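Local coordinates for cell division control protein 73 (Saccharomyces cerevisiae, PDB 3V46) that serves in the Paf1 complex in transcription initiation, elongation and transcription-coupled histone modification, this C-terminal Ras-like domain promoting the complex's association with chromatin, at residues S25-N31 with Y41-L47; F61-R66 with L164-R170; K116-F120 with F156-L160. All coordinates share one frame; numbering follows the deposited sequence.

Contact 1 (S25-N31 with Y41-L47)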
# COMPACT_ATOMS: atom_id res chain seq x y z
N SER A 25 0.27 12.73 -2.39
CA SER A 25 -0.23 11.46 -1.87
C SER A 25 -1.47 11.65 -1.02
O SER A 25 -1.49 12.49 -0.13
CB SER A 25 0.83 10.77 -1.02
OG SER A 25 1.88 10.30 -1.85
N ILE A 26 -2.50 10.85 -1.28
CA ILE A 26 -3.70 10.93 -0.45
C ILE A 26 -3.64 9.93 0.70
O ILE A 26 -4.28 10.16 1.72
CB ILE A 26 -5.04 10.86 -1.25
CG1 ILE A 26 -5.31 9.46 -1.79
CG2 ILE A 26 -5.06 11.91 -2.36
CD1 ILE A 26 -6.66 9.39 -2.54
N LEU A 27 -2.85 8.86 0.55
CA LEU A 27 -2.59 7.91 1.63
C LEU A 27 -1.09 7.86 1.93
O LEU A 27 -0.28 7.73 1.02
CB LEU A 27 -3.08 6.50 1.28
CG LEU A 27 -4.59 6.27 1.25
CD1 LEU A 27 -4.91 4.86 0.76
CD2 LEU A 27 -5.18 6.50 2.62
N THR A 28 -0.75 8.00 3.21
CA THR A 28 0.64 7.94 3.66
C THR A 28 0.71 7.16 4.96
O THR A 28 -0.33 6.78 5.51
CB THR A 28 1.19 9.33 3.92
OG1 THR A 28 0.61 9.83 5.14
CG2 THR A 28 0.84 10.28 2.78
N VAL A 29 1.90 6.93 5.49
CA VAL A 29 1.98 6.24 6.79
C VAL A 29 1.26 7.02 7.89
O VAL A 29 0.88 6.44 8.90
CB VAL A 29 3.43 5.94 7.27
CG1 VAL A 29 4.05 4.84 6.46
CG2 VAL A 29 4.30 7.21 7.27
N ALA A 30 1.05 8.32 7.69
CA ALA A 30 0.42 9.12 8.73
C ALA A 30 -1.08 8.87 8.87
O ALA A 30 -1.63 9.05 9.96
CB ALA A 30 0.69 10.61 8.52
N ASN A 31 -1.74 8.45 7.78
CA ASN A 31 -3.19 8.24 7.82
C ASN A 31 -3.64 6.84 7.45
O ASN A 31 -4.83 6.55 7.41
CB ASN A 31 -3.93 9.28 6.96
CG ASN A 31 -3.73 9.08 5.47
OD1 ASN A 31 -2.89 8.31 5.04
ND2 ASN A 31 -4.51 9.79 4.67
N TYR A 41 -11.17 7.96 6.34
CA TYR A 41 -10.22 8.72 5.56
C TYR A 41 -10.01 10.14 6.13
O TYR A 41 -10.98 10.89 6.32
CB TYR A 41 -10.61 8.83 4.09
CG TYR A 41 -9.56 9.63 3.39
CD1 TYR A 41 -8.36 9.05 3.02
CD2 TYR A 41 -9.71 11.00 3.19
CE1 TYR A 41 -7.37 9.77 2.45
CE2 TYR A 41 -8.71 11.74 2.61
CZ TYR A 41 -7.54 11.12 2.25
OH TYR A 41 -6.53 11.84 1.70
N VAL A 42 -8.75 10.50 6.36
CA VAL A 42 -8.39 11.82 6.87
C VAL A 42 -7.20 12.36 6.09
O VAL A 42 -6.27 11.62 5.80
CB VAL A 42 -7.98 11.74 8.35
CG1 VAL A 42 -7.57 13.11 8.88
CG2 VAL A 42 -9.11 11.15 9.18
N ASN A 43 -7.24 13.64 5.74
CA ASN A 43 -6.12 14.33 5.11
C ASN A 43 -4.84 14.08 5.90
O ASN A 43 -4.78 14.37 7.09
CB ASN A 43 -6.41 15.83 5.07
CG ASN A 43 -5.38 16.62 4.27
OD1 ASN A 43 -4.20 16.29 4.24
ND2 ASN A 43 -5.84 17.70 3.64
N PRO A 44 -3.79 13.55 5.24
CA PRO A 44 -2.60 13.14 5.99
C PRO A 44 -1.81 14.29 6.61
O PRO A 44 -1.07 14.08 7.57
CB PRO A 44 -1.75 12.43 4.93
CG PRO A 44 -2.21 13.01 3.63
CD PRO A 44 -3.67 13.26 3.80
N ARG A 45 -1.97 15.49 6.09
CA ARG A 45 -1.24 16.63 6.63
C ARG A 45 -1.83 17.08 7.97
O ARG A 45 -1.18 17.78 8.75
CB ARG A 45 -1.26 17.78 5.63
CG ARG A 45 -0.35 18.94 6.00
CD ARG A 45 -0.30 19.99 4.89
NE ARG A 45 0.58 21.10 5.23
CZ ARG A 45 0.19 22.18 5.91
NH1 ARG A 45 -1.06 22.29 6.33
NH2 ARG A 45 1.06 23.15 6.17
N ASN A 46 -3.05 16.63 8.25
CA ASN A 46 -3.78 17.01 9.46
C ASN A 46 -3.66 16.00 10.61
O ASN A 46 -4.43 16.06 11.58
CB ASN A 46 -5.26 17.21 9.11
CG ASN A 46 -5.48 18.39 8.17
OD1 ASN A 46 -4.57 19.20 7.96
ND2 ASN A 46 -6.68 18.49 7.61
N LEU A 47 -2.70 15.09 10.49
CA LEU A 47 -2.41 14.11 11.53
C LEU A 47 -0.94 14.20 11.93
O LEU A 47 -0.13 14.75 11.19
CB LEU A 47 -2.71 12.69 11.04
CG LEU A 47 -4.18 12.32 10.86
CD1 LEU A 47 -4.30 11.01 10.11
CD2 LEU A 47 -4.89 12.23 12.21
O HOH W 1 -7.09 8.08 6.90
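The side-chain amide of N31 reaches across to Y41-L47 and ties the two loops together in its own plane. ND2 gives one N-H to V42 O at 2.8 Å, a nearly straight bond (174°) that meets the carbonyl almost end-on, and the other to I26 O at 3.0 Å; both acceptors lie close to the amide plane. On the far end of the group, OD1 accepts from the backbone N of T28. All three bonds oppose rotation of the amide, and they depend on CG sitting between the backbone N and the carbonyl carbon of N31 (chi1 71°), which folds the side chain back over its own loop.

I26 O has a second donor in Y41, whose OH approaches to 2.8 Å from somewhat off the carbonyl plane. Y41 meets this oxygen, and CD2 of L27, with the edge of its ring, while the ring plane stands 67° from the N31 amide. P44 lies alongside N31, the two side chains pointing the same way, and crosses T28 at about a right angle, with its CB 3.5 Å from T28 OG1. That same OG1 accepts from A30 N, forming an ST turn. L47 finishes the interface through CD1, 3.6 Å from N31 CB, and a water bridges N31 O and V42 N.

The two loops flank helix 32-38, one entering it and the other leaving. L27 and Y41 both pack on F35 of that helix, while I26 extends to F120 and F122 of strand 116-122 and meets L141 of strand 136-141.

Contact 2 (F61-R66 with L164-R170); sequences FERISR and LISRGYR
I64 fills the angle between the last turn of helix 149-166 and the chain end that follows it, where a Schellman motif at G168 (phi 102°) closes the helix in this Ras-like domain. The tight side is apolar. CD1 of I64 comes within 4.1 Å of L164 CB, the two side chains crossing at about a right angle, while its CG1 slides past CG1 of I165 in the opposite direction. With CG2 anti to the backbone N, the other branch of I64 is directed at the terminal residue, 3.5 Å from R170 C. Deeper in, F61 crosses L164 and touches its CD1 with CE2 at 3.6 Å; F70 of strand 68-73 packs on both residues.

Toward solvent the fit is looser. I165 CD1 rests on the CB of R63, whose guanidinium leads away, and a single weak hydrogen bond joins the backbones, from S65 N to R170 O at 3.5 Å. At the margin between the two sides, R66 NH1 comes edge-on to the R170 backbone, 3.1 Å from R170 C. The guanidinium also meets the buried ring of Y169, the two planes only 10° apart, though the approach is oblique, R66 NH2 lying 3.8 Å from Y169 CD2.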
# COMPACT_ATOMS: atom_id res chain seq x y z
N PHE A 61 -7.72 -12.14 8.68
CA PHE A 61 -8.38 -12.41 7.42
C PHE A 61 -9.30 -13.62 7.54
O PHE A 61 -8.98 -14.59 8.24
CB PHE A 61 -7.35 -12.73 6.34
CG PHE A 61 -6.52 -11.55 5.90
CD1 PHE A 61 -7.03 -10.62 5.02
CD2 PHE A 61 -5.22 -11.40 6.35
CE1 PHE A 61 -6.26 -9.55 4.59
CE2 PHE A 61 -4.44 -10.34 5.92
CZ PHE A 61 -4.97 -9.41 5.04
N GLU A 62 -10.42 -13.57 6.84
CA GLU A 62 -11.36 -14.68 6.82
C GLU A 62 -10.74 -15.96 6.27
O GLU A 62 -11.12 -17.06 6.67
CB GLU A 62 -12.56 -14.33 5.96
CG GLU A 62 -13.39 -13.21 6.51
CD GLU A 62 -14.34 -12.65 5.47
OE1 GLU A 62 -13.85 -12.12 4.45
OE2 GLU A 62 -15.56 -12.75 5.68
N ARG A 63 -9.82 -15.82 5.32
CA ARG A 63 -9.39 -16.97 4.54
C ARG A 63 -7.96 -17.39 4.84
O ARG A 63 -7.40 -18.23 4.14
CB ARG A 63 -9.61 -16.70 3.05
CG ARG A 63 -11.08 -16.50 2.74
CD ARG A 63 -11.39 -16.31 1.27
NE ARG A 63 -12.82 -16.06 1.11
CZ ARG A 63 -13.76 -17.00 1.09
NH1 ARG A 63 -13.42 -18.28 1.22
NH2 ARG A 63 -15.03 -16.67 0.94
N ILE A 64 -7.39 -16.80 5.89
CA ILE A 64 -6.08 -17.19 6.39
C ILE A 64 -6.24 -17.46 7.88
O ILE A 64 -6.81 -16.64 8.59
CB ILE A 64 -5.03 -16.08 6.15
CG1 ILE A 64 -4.87 -15.83 4.64
CG2 ILE A 64 -3.69 -16.44 6.77
CD1 ILE A 64 -4.02 -14.62 4.30
N SER A 65 -5.73 -18.59 8.37
CA SER A 65 -6.02 -18.99 9.74
C SER A 65 -5.40 -18.04 10.78
O SER A 65 -6.11 -17.49 11.62
CB SER A 65 -5.56 -20.42 10.00
OG SER A 65 -6.03 -20.88 11.25
N ARG A 66 -4.09 -17.82 10.70
CA ARG A 66 -3.39 -17.01 11.69
C ARG A 66 -3.52 -15.52 11.38
O ARG A 66 -3.61 -15.13 10.22
CB ARG A 66 -1.91 -17.40 11.71
CG ARG A 66 -1.14 -17.02 10.44
CD ARG A 66 0.27 -17.60 10.45
NE ARG A 66 1.12 -17.04 9.39
CZ ARG A 66 1.00 -17.34 8.10
NH1 ARG A 66 0.06 -18.17 7.69
NH2 ARG A 66 1.82 -16.78 7.22
N LEU A 164 -2.11 -12.30 -0.92
CA LEU A 164 -1.36 -13.08 0.06
C LEU A 164 -1.52 -14.58 -0.18
O LEU A 164 -0.56 -15.34 -0.14
CB LEU A 164 -1.80 -12.74 1.48
CG LEU A 164 -1.45 -11.33 1.94
CD1 LEU A 164 -2.05 -11.07 3.31
CD2 LEU A 164 0.05 -11.16 1.98
N ILE A 165 -2.75 -15.01 -0.44
CA ILE A 165 -3.00 -16.42 -0.68
C ILE A 165 -2.22 -16.88 -1.92
O ILE A 165 -1.64 -17.96 -1.93
CB ILE A 165 -4.51 -16.69 -0.81
CG1 ILE A 165 -5.16 -16.59 0.57
CG2 ILE A 165 -4.79 -18.07 -1.42
CD1 ILE A 165 -6.66 -16.49 0.53
N SER A 166 -2.16 -16.03 -2.94
CA SER A 166 -1.44 -16.38 -4.15
C SER A 166 0.07 -16.44 -3.92
O SER A 166 0.77 -17.21 -4.59
CB SER A 166 -1.77 -15.43 -5.30
OG SER A 166 -1.09 -14.19 -5.17
N ARG A 167 0.57 -15.65 -2.96
CA ARG A 167 2.00 -15.64 -2.63
C ARG A 167 2.34 -16.71 -1.59
O ARG A 167 3.48 -16.79 -1.12
CB ARG A 167 2.46 -14.27 -2.12
CG ARG A 167 2.16 -13.07 -3.02
CD ARG A 167 3.29 -12.73 -3.99
NE ARG A 167 4.62 -12.79 -3.38
CZ ARG A 167 5.34 -11.73 -3.00
NH1 ARG A 167 4.87 -10.51 -3.17
NH2 ARG A 167 6.55 -11.91 -2.47
N GLY A 168 1.34 -17.50 -1.19
CA GLY A 168 1.59 -18.68 -0.38
C GLY A 168 1.29 -18.57 1.10
O GLY A 168 1.47 -19.53 1.84
N TYR A 169 0.85 -17.40 1.54
CA TYR A 169 0.48 -17.22 2.94
C TYR A 169 -0.73 -18.12 3.23
O TYR A 169 -1.64 -18.24 2.41
CB TYR A 169 0.22 -15.73 3.24
CG TYR A 169 1.48 -14.86 3.16
CD1 TYR A 169 1.99 -14.47 1.92
CD2 TYR A 169 2.15 -14.43 4.30
CE1 TYR A 169 3.14 -13.69 1.83
CE2 TYR A 169 3.30 -13.65 4.22
CZ TYR A 169 3.79 -13.29 2.98
OH TYR A 169 4.94 -12.52 2.87
N ARG A 170 -0.72 -18.79 4.38
CA ARG A 170 -1.78 -19.73 4.72
C ARG A 170 -2.27 -19.56 6.16
O ARG A 170 -3.24 -20.21 6.57
CB ARG A 170 -1.30 -21.18 4.52
CG ARG A 170 -1.76 -21.81 3.22
CD ARG A 170 -1.77 -23.33 3.32
NE ARG A 170 -0.49 -23.87 3.77
CZ ARG A 170 -0.25 -24.31 5.00
NH1 ARG A 170 -1.20 -24.28 5.94
NH2 ARG A 170 0.95 -24.78 5.31

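Contact 3 (K116-F120 with F156-L160); sequences KGYYF and FWHSL
F156 of helix 149-166 presents its edge to the face of Y118 on strand 116-122 in an edge-to-face pair, with centroids 4.9 Å apart and planes inclined at 53°. Its CE1 stands 3.5 Å above the Y118 ring plane, over the ring centre. F156 reaches the strand because its CG is anti to the backbone N (chi1 171°), swinging the ring off the helix flank. The neighbouring CD1 meets the rim of F120, lying 4.0 Å from CZ, so one phenylalanine touches two strand residues that point to the same side of the sheet.

Polar contacts gather at the far end of the tyrosine. Y118 OH and S159 OG share a hydrogen bond of 2.8 Å near the plane of the tyrosine ring, and either may be the donor. K116, bent at chi2, passes CE within 3.6 Å of S159 OG and carries NZ to a salt bridge with E137 of strand 136-141, which also has a weak hydrogen bond with S159. A leucine at Y118 would probably leave S159 without its hydroxyl partner and F156 without an aromatic face to pack against.

The axes of the two short segments come within 11.2 Å, nearly antiparallel at 160°. Such a helix, laid along a sheet in which only strand 54-59 runs antiparallel and joined to it by aromatic side chains and a hydroxyl pair, is characteristic of the three-layer alpha/beta/alpha sandwich of Ras-like domains, with strand order 2-3-1-4-5-6.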
# COMPACT_ATOMS: atom_id res chain seq x y z
N LYS A 116 2.24 -6.70 -5.83
CA LYS A 116 0.97 -6.03 -6.08
C LYS A 116 1.10 -4.53 -5.89
O LYS A 116 1.54 -4.06 -4.84
CB LYS A 116 -0.09 -6.60 -5.14
CG LYS A 116 -1.40 -5.89 -5.21
CD LYS A 116 -2.22 -6.43 -6.32
CE LYS A 116 -3.60 -5.79 -6.34
NZ LYS A 116 -4.36 -6.26 -7.52
N GLY A 117 0.73 -3.77 -6.91
CA GLY A 117 0.75 -2.32 -6.84
C GLY A 117 -0.64 -1.70 -6.77
O GLY A 117 -1.61 -2.23 -7.34
N TYR A 118 -0.72 -0.57 -6.08
CA TYR A 118 -1.94 0.22 -5.95
C TYR A 118 -1.63 1.67 -6.24
O TYR A 118 -0.53 2.16 -5.94
CB TYR A 118 -2.50 0.14 -4.52
CG TYR A 118 -2.97 -1.24 -4.12
CD1 TYR A 118 -2.10 -2.13 -3.51
CD2 TYR A 118 -4.27 -1.65 -4.36
CE1 TYR A 118 -2.51 -3.37 -3.14
CE2 TYR A 118 -4.69 -2.92 -3.98
CZ TYR A 118 -3.80 -3.77 -3.37
OH TYR A 118 -4.19 -5.03 -3.00
N TYR A 119 -2.59 2.36 -6.85
CA TYR A 119 -2.52 3.79 -7.05
C TYR A 119 -3.85 4.39 -6.58
O TYR A 119 -4.88 4.21 -7.21
CB TYR A 119 -2.27 4.15 -8.52
CG TYR A 119 -2.23 5.63 -8.77
CD1 TYR A 119 -1.11 6.38 -8.44
CD2 TYR A 119 -3.31 6.30 -9.33
CE1 TYR A 119 -1.06 7.74 -8.65
CE2 TYR A 119 -3.27 7.66 -9.56
CZ TYR A 119 -2.14 8.37 -9.21
OH TYR A 119 -2.09 9.72 -9.44
N PHE A 120 -3.82 5.11 -5.46
CA PHE A 120 -5.01 5.74 -4.91
C PHE A 120 -5.06 7.20 -5.35
O PHE A 120 -4.05 7.90 -5.36
CB PHE A 120 -4.99 5.68 -3.37
CG PHE A 120 -5.37 4.35 -2.80
CD1 PHE A 120 -4.45 3.31 -2.73
CD2 PHE A 120 -6.65 4.14 -2.31
CE1 PHE A 120 -4.81 2.09 -2.18
CE2 PHE A 120 -7.01 2.92 -1.76
CZ PHE A 120 -6.09 1.90 -1.70
N PHE A 156 -10.27 -3.31 -0.45
CA PHE A 156 -8.82 -3.32 -0.40
C PHE A 156 -8.33 -4.54 0.34
O PHE A 156 -7.43 -5.23 -0.13
CB PHE A 156 -8.25 -2.07 0.27
CG PHE A 156 -6.78 -2.19 0.51
CD1 PHE A 156 -5.89 -1.90 -0.52
CD2 PHE A 156 -6.28 -2.64 1.73
CE1 PHE A 156 -4.54 -2.04 -0.34
CE2 PHE A 156 -4.92 -2.77 1.91
CZ PHE A 156 -4.04 -2.46 0.88
N TRP A 157 -8.90 -4.81 1.51
CA TRP A 157 -8.44 -5.95 2.28
C TRP A 157 -8.70 -7.26 1.55
O TRP A 157 -7.89 -8.18 1.64
CB TRP A 157 -9.09 -5.98 3.66
CG TRP A 157 -8.48 -5.05 4.66
CD1 TRP A 157 -9.12 -4.04 5.32
CD2 TRP A 157 -7.13 -5.05 5.14
NE1 TRP A 157 -8.25 -3.43 6.19
CE2 TRP A 157 -7.03 -4.03 6.11
CE3 TRP A 157 -6.01 -5.84 4.87
CZ2 TRP A 157 -5.84 -3.76 6.79
CZ3 TRP A 157 -4.83 -5.57 5.55
CH2 TRP A 157 -4.76 -4.54 6.50
N HIS A 158 -9.82 -7.36 0.84
CA HIS A 158 -10.13 -8.54 0.03
C HIS A 158 -9.09 -8.71 -1.08
O HIS A 158 -8.61 -9.82 -1.32
CB HIS A 158 -11.55 -8.43 -0.54
CG HIS A 158 -11.87 -9.43 -1.61
ND1 HIS A 158 -12.41 -10.67 -1.35
CD2 HIS A 158 -11.74 -9.35 -2.96
CE1 HIS A 158 -12.59 -11.32 -2.48
NE2 HIS A 158 -12.20 -10.54 -3.48
N SER A 159 -8.72 -7.60 -1.72
CA SER A 159 -7.72 -7.59 -2.78
C SER A 159 -6.38 -8.06 -2.24
O SER A 159 -5.69 -8.88 -2.86
CB SER A 159 -7.57 -6.17 -3.35
OG SER A 159 -6.50 -6.08 -4.27
N LEU A 160 -6.02 -7.57 -1.07
CA LEU A 160 -4.74 -7.95 -0.47
C LEU A 160 -4.77 -9.40 0.02
O LEU A 160 -3.78 -10.12 -0.11
CB LEU A 160 -4.40 -6.98 0.66
CG LEU A 160 -3.01 -7.16 1.27
CD1 LEU A 160 -1.92 -7.08 0.20
CD2 LEU A 160 -2.79 -6.11 2.34

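In the fold
Contacts 1 and 2 lie on opposite sides of the domain's centre, their own centres 28 Å apart, and contact 3 lies between them near the core. Both links to it are direct: L27 CD1 of contact 1 packs on F120 CD2 at 3.6 Å, and F61 of contact 2 packs on the backbone of W157. Contacts 2 and 3 share helix 149-166. Along the chain contact 1 closes first; contact 2 then joins the loop between strands 54-59 and 68-73 to the chain terminus, enclosing contact 3. Together they illustrate how a Ras-like fold, here one that does not bind GTP, unites peripheral loops, central sheet and final helix.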